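Local coordinates for protein L-ornithine N(5)-monooxygenase (Pseudomonas aeruginosa, PDB 3S5W) that hydroxylates the side-chain nitrogen of L-ornithine with FAD, NADPH and oxygen, the first step toward the siderophore pyoverdin, at residues A[39-51]-A[90-102]. Sequence-based numbering, arbitrary orientation.
Sequences GPSNIALAIALQE and DLVSLRNPTSPYS. With FAD (flavin-adenine dinucleotide), chain C.
Leu91 and Ile47 fill the tight, buried half of this helix-loop contact. Leu91 spreads its two methyls along the first turns of the helix: CD1 lies 3.5 Å from Ile43 CG2, while CD2 meets Pro40 and Ala44. One turn on, Ile47 forks into the loop. Its chi1 of -62° sets CG2 anti to the backbone N, touching Tyr101 CD2 and the edge of the Arg95 guanidinium, near its plane; CD1, extending from CG1, packs on Val92 CG1, 3.7 Å away. Water 1 bridges Ala44 O and Leu91 O and accepts from Arg95 NH1, which also bonds to Pro433 O. The helix follows the first strand of the Rossmann-like FAD-binding fold; at its N-terminus Ser41 N donates to FAD O1P (2.9 Å), and Pro40, packed on Leu91 CD2, also lies against the FAD. On the solvent side, polar groups take over. A kink at CG-CD (chi3 64°) lets Arg95 present NE and NH2 to Glu51 in a two-pronged salt bridge: NH2 to OE2 is nearly straight (174°) and in the guanidinium plane, NE to OE1 bent and tilted from it. Water 2 links Glu51 OE2 to Ser99 OG. Beyond, exposed Gln50 lays its amide nearly coplanar with the Tyr101 ring, NE2 donating almost straight to OH at 3.0 Å.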
ATOM      1  N   GLY A  39      -9.005   2.583   3.951  1.00 23.53           N
ATOM      2  CA  GLY A  39      -8.224   1.336   3.916  1.00 23.16           C
ATOM      3  C   GLY A  39      -7.860   0.914   5.340  1.00 22.58           C
ATOM      4  O   GLY A  39      -8.325   1.519   6.329  1.00 22.51           O
ATOM      5  N   PRO A  40      -6.987  -0.111   5.470  1.00 22.30           N
ATOM      6  CA  PRO A  40      -6.613  -0.628   6.779  1.00 21.81           C
ATOM      7  C   PRO A  40      -6.223   0.427   7.811  1.00 21.86           C
ATOM      8  O   PRO A  40      -6.617   0.303   8.961  1.00 22.12           O
ATOM      9  CB  PRO A  40      -5.428  -1.572   6.467  1.00 22.65           C
ATOM     10  CG  PRO A  40      -5.738  -2.085   5.060  1.00 22.01           C
ATOM     11  CD  PRO A  40      -6.516  -0.966   4.361  1.00 22.53           C
ATOM     12  N   SER A  41      -5.479   1.467   7.417  1.00 22.16           N
ATOM     13  CA  SER A  41      -5.066   2.471   8.406  1.00 22.73           C
ATOM     14  C   SER A  41      -6.284   3.120   9.082  1.00 23.30           C
ATOM     15  O   SER A  41      -6.342   3.250  10.299  1.00 22.84           O
ATOM     16  CB  SER A  41      -4.184   3.549   7.770  1.00 22.83           C
ATOM     17  OG  SER A  41      -2.895   3.034   7.538  1.00 24.96           O
ATOM     18  N   ASN A  42      -7.236   3.562   8.274  1.00 22.97           N
ATOM     19  CA  ASN A  42      -8.373   4.265   8.836  1.00 23.50           C
ATOM     20  C   ASN A  42      -9.452   3.347   9.375  1.00 23.25           C
ATOM     21  O   ASN A  42     -10.169   3.732  10.285  1.00 24.63           O
ATOM     22  CB  ASN A  42      -8.911   5.313   7.867  1.00 24.05           C
ATOM     23  CG  ASN A  42      -8.048   6.584   7.851  1.00 25.28           C
ATOM     24  OD1 ASN A  42      -7.183   6.789   8.713  1.00 26.96           O
ATOM     25  ND2 ASN A  42      -8.313   7.450   6.893  1.00 26.97           N
ATOM     26  N   ILE A  43      -9.544   2.127   8.853  1.00 23.09           N
ATOM     27  CA  ILE A  43     -10.441   1.130   9.461  1.00 22.96           C
ATOM     28  C   ILE A  43      -9.927   0.835  10.883  1.00 22.90           C
ATOM     29  O   ILE A  43     -10.701   0.821  11.836  1.00 22.45           O
ATOM     30  CB  ILE A  43     -10.529  -0.185   8.627  1.00 22.29           C
ATOM     31  CG1 ILE A  43     -11.061   0.080   7.216  1.00 24.26           C
ATOM     32  CG2 ILE A  43     -11.440  -1.157   9.316  1.00 23.02           C
ATOM     33  CD1 ILE A  43     -10.872  -1.059   6.188  1.00 20.82           C
ATOM     34  N   ALA A  44      -8.618   0.584  11.025  1.00 22.13           N
ATOM     35  CA  ALA A  44      -8.052   0.339  12.356  1.00 22.10           C
ATOM     36  C   ALA A  44      -8.315   1.524  13.304  1.00 22.69           C
ATOM     37  O   ALA A  44      -8.581   1.348  14.516  1.00 22.01           O
ATOM     38  CB  ALA A  44      -6.524   0.078  12.260  1.00 21.52           C
ATOM     39  N   LEU A  45      -8.175   2.724  12.764  1.00 22.60           N
ATOM     40  CA  LEU A  45      -8.495   3.930  13.526  1.00 23.14           C
ATOM     41  C   LEU A  45      -9.991   4.013  13.964  1.00 23.35           C
ATOM     42  O   LEU A  45     -10.263   4.346  15.123  1.00 23.91           O
ATOM     43  CB  LEU A  45      -8.084   5.175  12.745  1.00 23.13           C
ATOM     44  CG  LEU A  45      -8.379   6.530  13.421  1.00 23.87           C
ATOM     45  CD1 LEU A  45      -7.634   6.619  14.760  1.00 25.34           C
ATOM     46  CD2 LEU A  45      -7.882   7.602  12.469  1.00 25.61           C
ATOM     47  N   ALA A  46     -10.926   3.693  13.073  1.00 24.77           N
ATOM     48  CA  ALA A  46     -12.362   3.669  13.394  1.00 25.62           C
ATOM     49  C   ALA A  46     -12.648   2.706  14.561  1.00 26.43           C
ATOM     50  O   ALA A  46     -13.465   3.001  15.476  1.00 25.52           O
ATOM     51  CB  ALA A  46     -13.184   3.240  12.146  1.00 26.94           C
ATOM     52  N   ILE A  47     -11.982   1.551  14.532  1.00 25.63           N
ATOM     53  CA  ILE A  47     -12.096   0.589  15.637  1.00 25.71           C
ATOM     54  C   ILE A  47     -11.584   1.176  16.950  1.00 26.41           C
ATOM     55  O   ILE A  47     -12.250   1.066  17.998  1.00 25.63           O
ATOM     56  CB  ILE A  47     -11.327  -0.732  15.346  1.00 25.29           C
ATOM     57  CG1 ILE A  47     -11.901  -1.421  14.119  1.00 24.70           C
ATOM     58  CG2 ILE A  47     -11.335  -1.654  16.572  1.00 25.16           C
ATOM     59  CD1 ILE A  47     -10.973  -2.518  13.540  1.00 26.03           C
ATOM     60  N   ALA A  48     -10.403   1.785  16.909  1.00 26.51           N
ATOM     61  CA  ALA A  48      -9.805   2.312  18.132  1.00 28.43           C
ATOM     62  C   ALA A  48     -10.654   3.474  18.705  1.00 29.26           C
ATOM     63  O   ALA A  48     -10.802   3.603  19.940  1.00 29.65           O
ATOM     64  CB  ALA A  48      -8.406   2.760  17.872  1.00 28.27           C
ATOM     65  N   LEU A  49     -11.221   4.277  17.806  1.00 30.07           N
ATOM     66  CA  LEU A  49     -12.163   5.358  18.197  1.00 31.58           C
ATOM     67  C   LEU A  49     -13.396   4.801  18.872  1.00 32.20           C
ATOM     68  O   LEU A  49     -13.802   5.313  19.923  1.00 32.83           O
ATOM     69  CB  LEU A  49     -12.569   6.236  17.002  1.00 31.31           C
ATOM     70  CG  LEU A  49     -11.481   7.116  16.396  1.00 33.06           C
ATOM     71  CD1 LEU A  49     -11.924   7.696  15.050  1.00 31.03           C
ATOM     72  CD2 LEU A  49     -11.013   8.185  17.358  1.00 33.18           C
ATOM     73  N   GLN A  50     -13.968   3.743  18.290  1.00 32.08           N
ATOM     74  CA  GLN A  50     -15.127   3.044  18.871  1.00 33.43           C
ATOM     75  C   GLN A  50     -14.856   2.459  20.275  1.00 33.84           C
ATOM     76  O   GLN A  50     -15.751   2.498  21.146  1.00 32.61           O
ATOM     77  CB  GLN A  50     -15.688   1.976  17.915  1.00 32.83           C
ATOM     78  CG  GLN A  50     -16.775   1.101  18.536  1.00 36.99           C
ATOM     79  CD  GLN A  50     -17.367   0.101  17.566  1.00 41.18           C
ATOM     80  OE1 GLN A  50     -18.441   0.328  17.004  1.00 45.79           O
ATOM     81  NE2 GLN A  50     -16.670  -1.008  17.354  1.00 39.82           N
ATOM     82  N   GLU A  51     -13.637   1.930  20.500  1.00 33.21           N
ATOM     83  CA  GLU A  51     -13.237   1.437  21.841  1.00 33.37           C
ATOM     84  C   GLU A  51     -13.172   2.524  22.898  1.00 34.00           C
ATOM     85  O   GLU A  51     -13.459   2.265  24.062  1.00 33.25           O
ATOM     86  CB  GLU A  51     -11.873   0.709  21.819  1.00 32.43           C
ATOM     87  CG  GLU A  51     -11.859  -0.522  20.899  1.00 31.81           C
ATOM     88  CD  GLU A  51     -10.536  -1.341  20.929  1.00 31.29           C
ATOM     89  OE1 GLU A  51      -9.531  -0.888  21.536  1.00 29.69           O
ATOM     90  OE2 GLU A  51     -10.527  -2.452  20.331  1.00 28.18           O
ATOM     91  N   ASP A  90      -3.380  -8.527  12.386  1.00 24.11           N
ATOM     92  CA  ASP A  90      -4.643  -8.045  11.838  1.00 24.43           C
ATOM     93  C   ASP A  90      -4.925  -6.616  12.363  1.00 24.16           C
ATOM     94  O   ASP A  90      -4.063  -5.990  12.921  1.00 24.94           O
ATOM     95  CB  ASP A  90      -5.757  -9.042  12.221  1.00 25.02           C
ATOM     96  CG  ASP A  90      -5.997  -9.101  13.727  1.00 25.12           C
ATOM     97  OD1 ASP A  90      -5.616  -8.135  14.407  1.00 26.84           O
ATOM     98  OD2 ASP A  90      -6.542 -10.115  14.251  1.00 27.74           O
ATOM     99  N   LEU A  91      -6.130  -6.093  12.177  1.00 24.05           N
ATOM    100  CA  LEU A  91      -6.392  -4.669  12.536  1.00 24.03           C
ATOM    101  C   LEU A  91      -6.405  -4.329  14.050  1.00 23.88           C
ATOM    102  O   LEU A  91      -6.389  -3.149  14.406  1.00 23.22           O
ATOM    103  CB  LEU A  91      -7.723  -4.224  11.926  1.00 24.23           C
ATOM    104  CG  LEU A  91      -7.789  -4.215  10.384  1.00 26.02           C
ATOM    105  CD1 LEU A  91      -9.152  -3.806   9.852  1.00 29.19           C
ATOM    106  CD2 LEU A  91      -6.742  -3.322   9.848  1.00 27.67           C
ATOM    107  N   VAL A  92      -6.406  -5.346  14.917  1.00 23.20           N
ATOM    108  CA  VAL A  92      -6.685  -5.131  16.353  1.00 23.98           C
ATOM    109  C   VAL A  92      -5.793  -5.844  17.350  1.00 24.48           C
ATOM    110  O   VAL A  92      -5.546  -5.325  18.449  1.00 23.87           O
ATOM    111  CB  VAL A  92      -8.173  -5.485  16.741  1.00 25.85           C
ATOM    112  CG1 VAL A  92      -9.161  -4.652  15.976  1.00 25.90           C
ATOM    113  CG2 VAL A  92      -8.483  -6.980  16.508  1.00 24.55           C
ATOM    114  N   SER A  93      -5.351  -7.056  16.987  1.00 23.95           N
ATOM    115  CA  SER A  93      -4.855  -8.012  17.978  1.00 24.40           C
ATOM    116  C   SER A  93      -3.642  -7.568  18.779  1.00 24.20           C
ATOM    117  O   SER A  93      -3.536  -7.904  19.961  1.00 24.73           O
ATOM    118  CB  SER A  93      -4.661  -9.412  17.368  1.00 23.34           C
ATOM    119  OG  SER A  93      -5.938  -9.962  17.071  1.00 24.42           O
ATOM    120  N   LEU A  94      -2.718  -6.833  18.161  1.00 24.15           N
ATOM    121  CA  LEU A  94      -1.554  -6.339  18.921  1.00 25.51           C
ATOM    122  C   LEU A  94      -1.950  -5.397  20.068  1.00 25.85           C
ATOM    123  O   LEU A  94      -1.187  -5.217  21.008  1.00 27.13           O
ATOM    124  CB  LEU A  94      -0.539  -5.655  18.008  1.00 24.73           C
ATOM    125  CG  LEU A  94       0.187  -6.550  17.004  1.00 27.65           C
ATOM    126  CD1 LEU A  94       1.390  -5.824  16.405  1.00 28.32           C
ATOM    127  CD2 LEU A  94       0.634  -7.825  17.698  1.00 29.98           C
ATOM    128  N   ARG A  95      -3.122  -4.772  19.936  1.00 25.95           N
ATOM    129  CA  ARG A  95      -3.671  -3.911  20.989  1.00 26.53           C
ATOM    130  C   ARG A  95      -4.655  -4.667  21.871  1.00 25.77           C
ATOM    131  O   ARG A  95      -4.574  -4.587  23.084  1.00 27.03           O
ATOM    132  CB  ARG A  95      -4.413  -2.707  20.387  1.00 26.08           C
ATOM    133  CG  ARG A  95      -4.877  -1.678  21.456  1.00 28.37           C
ATOM    134  CD  ARG A  95      -5.728  -0.556  20.834  1.00 27.74           C
ATOM    135  NE  ARG A  95      -6.967  -1.051  20.265  1.00 25.82           N
ATOM    136  CZ  ARG A  95      -7.219  -1.107  18.960  1.00 28.40           C
ATOM    137  NH1 ARG A  95      -6.305  -0.693  18.091  1.00 28.29           N
ATOM    138  NH2 ARG A  95      -8.372  -1.589  18.520  1.00 27.27           N
ATOM    139  N   ASN A  96      -5.583  -5.381  21.234  1.00 25.68           N
ATOM    140  CA  ASN A  96      -6.763  -5.943  21.897  1.00 26.68           C
ATOM    141  C   ASN A  96      -7.228  -7.252  21.248  1.00 26.10           C
ATOM    142  O   ASN A  96      -8.095  -7.234  20.390  1.00 25.73           O
ATOM    143  CB  ASN A  96      -7.905  -4.902  21.904  1.00 27.57           C
ATOM    144  CG  ASN A  96      -9.186  -5.427  22.538  1.00 29.45           C
ATOM    145  OD1 ASN A  96     -10.276  -4.937  22.244  1.00 33.37           O
ATOM    146  ND2 ASN A  96      -9.060  -6.434  23.389  1.00 27.54           N
ATOM    147  N   PRO A  97      -6.645  -8.408  21.669  1.00 26.06           N
ATOM    148  CA  PRO A  97      -7.056  -9.694  21.116  1.00 26.54           C
ATOM    149  C   PRO A  97      -8.504 -10.049  21.367  1.00 26.43           C
ATOM    150  O   PRO A  97      -9.019 -10.931  20.690  1.00 25.26           O
ATOM    151  CB  PRO A  97      -6.167 -10.702  21.863  1.00 26.53           C
ATOM    152  CG  PRO A  97      -4.955  -9.945  22.174  1.00 26.27           C
ATOM    153  CD  PRO A  97      -5.477  -8.550  22.544  1.00 26.97           C
ATOM    154  N   THR A  98      -9.145  -9.383  22.341  1.00 27.17           N
ATOM    155  CA  THR A  98     -10.558  -9.655  22.638  1.00 28.37           C
ATOM    156  C   THR A  98     -11.521  -8.860  21.719  1.00 28.80           C
ATOM    157  O   THR A  98     -12.745  -9.017  21.794  1.00 29.08           O
ATOM    158  CB  THR A  98     -10.935  -9.378  24.137  1.00 29.31           C
ATOM    159  OG1 THR A  98     -11.006  -7.969  24.365  1.00 28.53           O
ATOM    160  CG2 THR A  98      -9.940  -9.997  25.100  1.00 29.23           C
ATOM    161  N   SER A  99     -10.976  -8.015  20.842  1.00 28.27           N
ATOM    162  CA  SER A  99     -11.830  -7.280  19.897  1.00 27.45           C
ATOM    163  C   SER A  99     -12.650  -8.221  19.021  1.00 27.19           C
ATOM    164  O   SER A  99     -12.142  -9.276  18.595  1.00 27.19           O
ATOM    165  CB  SER A  99     -10.970  -6.356  19.014  1.00 26.68           C
ATOM    166  OG  SER A  99     -11.780  -5.771  18.018  1.00 25.12           O
ATOM    167  N   PRO A 100     -13.921  -7.861  18.732  1.00 26.96           N
ATOM    168  CA  PRO A 100     -14.691  -8.685  17.807  1.00 26.52           C
ATOM    169  C   PRO A 100     -14.194  -8.577  16.352  1.00 25.75           C
ATOM    170  O   PRO A 100     -14.654  -9.322  15.486  1.00 24.97           O
ATOM    171  CB  PRO A 100     -16.123  -8.131  17.947  1.00 27.82           C
ATOM    172  CG  PRO A 100     -15.940  -6.728  18.427  1.00 28.21           C
ATOM    173  CD  PRO A 100     -14.727  -6.740  19.286  1.00 27.57           C
ATOM    174  N   TYR A 101     -13.226  -7.696  16.110  1.00 23.77           N
ATOM    175  CA  TYR A 101     -12.700  -7.509  14.754  1.00 24.12           C
ATOM    176  C   TYR A 101     -11.382  -8.230  14.489  1.00 22.81           C
ATOM    177  O   TYR A 101     -10.740  -7.916  13.508  1.00 22.65           O
ATOM    178  CB  TYR A 101     -12.544  -5.993  14.425  1.00 23.01           C
ATOM    179  CG  TYR A 101     -13.845  -5.267  14.672  1.00 24.83           C
ATOM    180  CD1 TYR A 101     -14.999  -5.621  13.991  1.00 27.45           C
ATOM    181  CD2 TYR A 101     -13.917  -4.258  15.639  1.00 28.86           C
ATOM    182  CE1 TYR A 101     -16.231  -4.951  14.250  1.00 31.54           C
ATOM    183  CE2 TYR A 101     -15.105  -3.586  15.895  1.00 30.66           C
ATOM    184  CZ  TYR A 101     -16.245  -3.932  15.200  1.00 33.53           C
ATOM    185  OH  TYR A 101     -17.395  -3.248  15.474  1.00 38.40           O
ATOM    186  N   SER A 102     -10.990  -9.170  15.357  1.00 22.83           N
ATOM    187  CA  SER A 102      -9.776  -9.957  15.099  1.00 22.74           C
ATOM    188  C   SER A 102     -10.002 -10.870  13.891  1.00 22.71           C
ATOM    189  O   SER A 102     -11.149 -11.225  13.540  1.00 21.77           O
ATOM    190  CB  SER A 102      -9.389 -10.785  16.326  1.00 22.68           C
ATOM    191  OG  SER A 102     -10.345 -11.812  16.553  1.00 22.67           O
TER
HETATM  192  PA  FAD C 450      -4.407   1.782   1.490  1.00 23.63           P
HETATM  193  O1A FAD C 450      -3.619   2.019   0.257  1.00 19.77           O
HETATM  194  O2A FAD C 450      -4.739   0.309   1.787  1.00 19.53           O
HETATM  195  O5B FAD C 450      -5.812   2.596   1.410  1.00 23.66           O
HETATM  196  C5B FAD C 450      -5.813   3.925   0.945  1.00 21.39           C
HETATM  197  C4B FAD C 450      -7.265   4.207   0.599  1.00 23.22           C
HETATM  198  O4B FAD C 450      -7.357   5.563   0.254  1.00 26.67           O
HETATM  199  C3B FAD C 450      -7.691   3.414  -0.633  1.00 23.62           C
HETATM  200  O3B FAD C 450      -8.807   2.604  -0.320  1.00 24.22           O
HETATM  201  C2B FAD C 450      -8.029   4.484  -1.680  1.00 24.49           C
HETATM  202  O2B FAD C 450      -9.222   4.183  -2.396  1.00 27.34           O
HETATM  203  C1B FAD C 450      -8.267   5.693  -0.827  1.00 25.52           C
HETATM  204  N9A FAD C 450      -7.932   6.976  -1.435  1.00 27.25           N
HETATM  205  C8A FAD C 450      -6.740   7.356  -2.044  1.00 30.44           C
HETATM  206  N7A FAD C 450      -6.857   8.672  -2.390  1.00 29.15           N
HETATM  207  C5A FAD C 450      -8.079   9.111  -1.984  1.00 28.77           C
HETATM  208  C6A FAD C 450      -8.710  10.351  -2.081  1.00 30.58           C
HETATM  209  N6A FAD C 450      -8.015  11.444  -2.435  1.00 28.73           N
HETATM  210  N1A FAD C 450      -9.998  10.477  -1.566  1.00 28.54           N
HETATM  211  C2A FAD C 450     -10.658   9.430  -0.955  1.00 27.82           C
HETATM  212  N3A FAD C 450     -10.031   8.192  -0.856  1.00 25.41           N
HETATM  213  C4A FAD C 450      -8.762   8.050  -1.369  1.00 28.24           C
HETATM  214  N1  FAD C 450       1.238  -4.867   3.898  1.00 22.48           N
HETATM  215  C2  FAD C 450       1.384  -5.933   4.777  1.00 25.26           C
HETATM  216  O2  FAD C 450       1.621  -5.730   5.956  1.00 23.60           O
HETATM  217  N3  FAD C 450       1.268  -7.233   4.332  1.00 25.57           N
HETATM  218  C4  FAD C 450       0.990  -7.515   3.018  1.00 28.10           C
HETATM  219  O4  FAD C 450       0.848  -8.701   2.672  1.00 26.10           O
HETATM  220  C4X FAD C 450       0.856  -6.442   2.116  1.00 25.20           C
HETATM  221  N5  FAD C 450       0.595  -6.693   0.776  1.00 26.11           N
HETATM  222  C5X FAD C 450       0.475  -5.637  -0.112  1.00 27.52           C
HETATM  223  C6  FAD C 450       0.212  -5.905  -1.464  1.00 29.83           C
HETATM  224  C7  FAD C 450       0.087  -4.869  -2.379  1.00 29.86           C
HETATM  225  C7M FAD C 450      -0.185  -5.234  -3.817  1.00 32.40           C
HETATM  226  C8  FAD C 450       0.254  -3.558  -1.947  1.00 28.19           C
HETATM  227  C8M FAD C 450       0.129  -2.388  -2.879  1.00 31.03           C
HETATM  228  C9  FAD C 450       0.513  -3.280  -0.609  1.00 26.97           C
HETATM  229  C9A FAD C 450       0.609  -4.313   0.333  1.00 26.84           C
HETATM  230  N10 FAD C 450       0.874  -4.054   1.683  1.00 23.80           N
HETATM  231  C10 FAD C 450       1.013  -5.123   2.562  1.00 24.18           C
HETATM  232  C1' FAD C 450       1.087  -2.667   2.206  1.00 23.37           C
HETATM  233  C2' FAD C 450      -0.195  -1.813   2.295  1.00 23.22           C
HETATM  234  O2' FAD C 450       0.283  -0.470   2.169  1.00 24.65           O
HETATM  235  C3' FAD C 450      -0.854  -2.016   3.650  1.00 24.06           C
HETATM  236  O3' FAD C 450      -1.188  -3.398   3.885  1.00 23.72           O
HETATM  237  C4' FAD C 450      -2.171  -1.208   3.773  1.00 22.97           C
HETATM  238  O4' FAD C 450      -2.973  -1.442   2.621  1.00 23.37           O
HETATM  239  C5' FAD C 450      -1.978   0.306   4.050  1.00 23.29           C
HETATM  240  O5' FAD C 450      -3.226   0.810   4.487  1.00 26.29           O
HETATM  241  P   FAD C 450      -3.695   2.340   4.243  1.00 24.11           P
HETATM  242  O1P FAD C 450      -5.130   2.391   4.709  1.00 22.80           O
HETATM  243  O2P FAD C 450      -2.691   3.221   4.936  1.00 20.51           O
HETATM  244  O3P FAD C 450      -3.600   2.511   2.660  1.00 21.18           O
HETATM  245  O   HOH W   1      -7.749  -1.145  15.615  1.00 23.49           O
HETATM  246  O   HOH W   2     -12.700  -3.508  19.234  1.00 27.08           O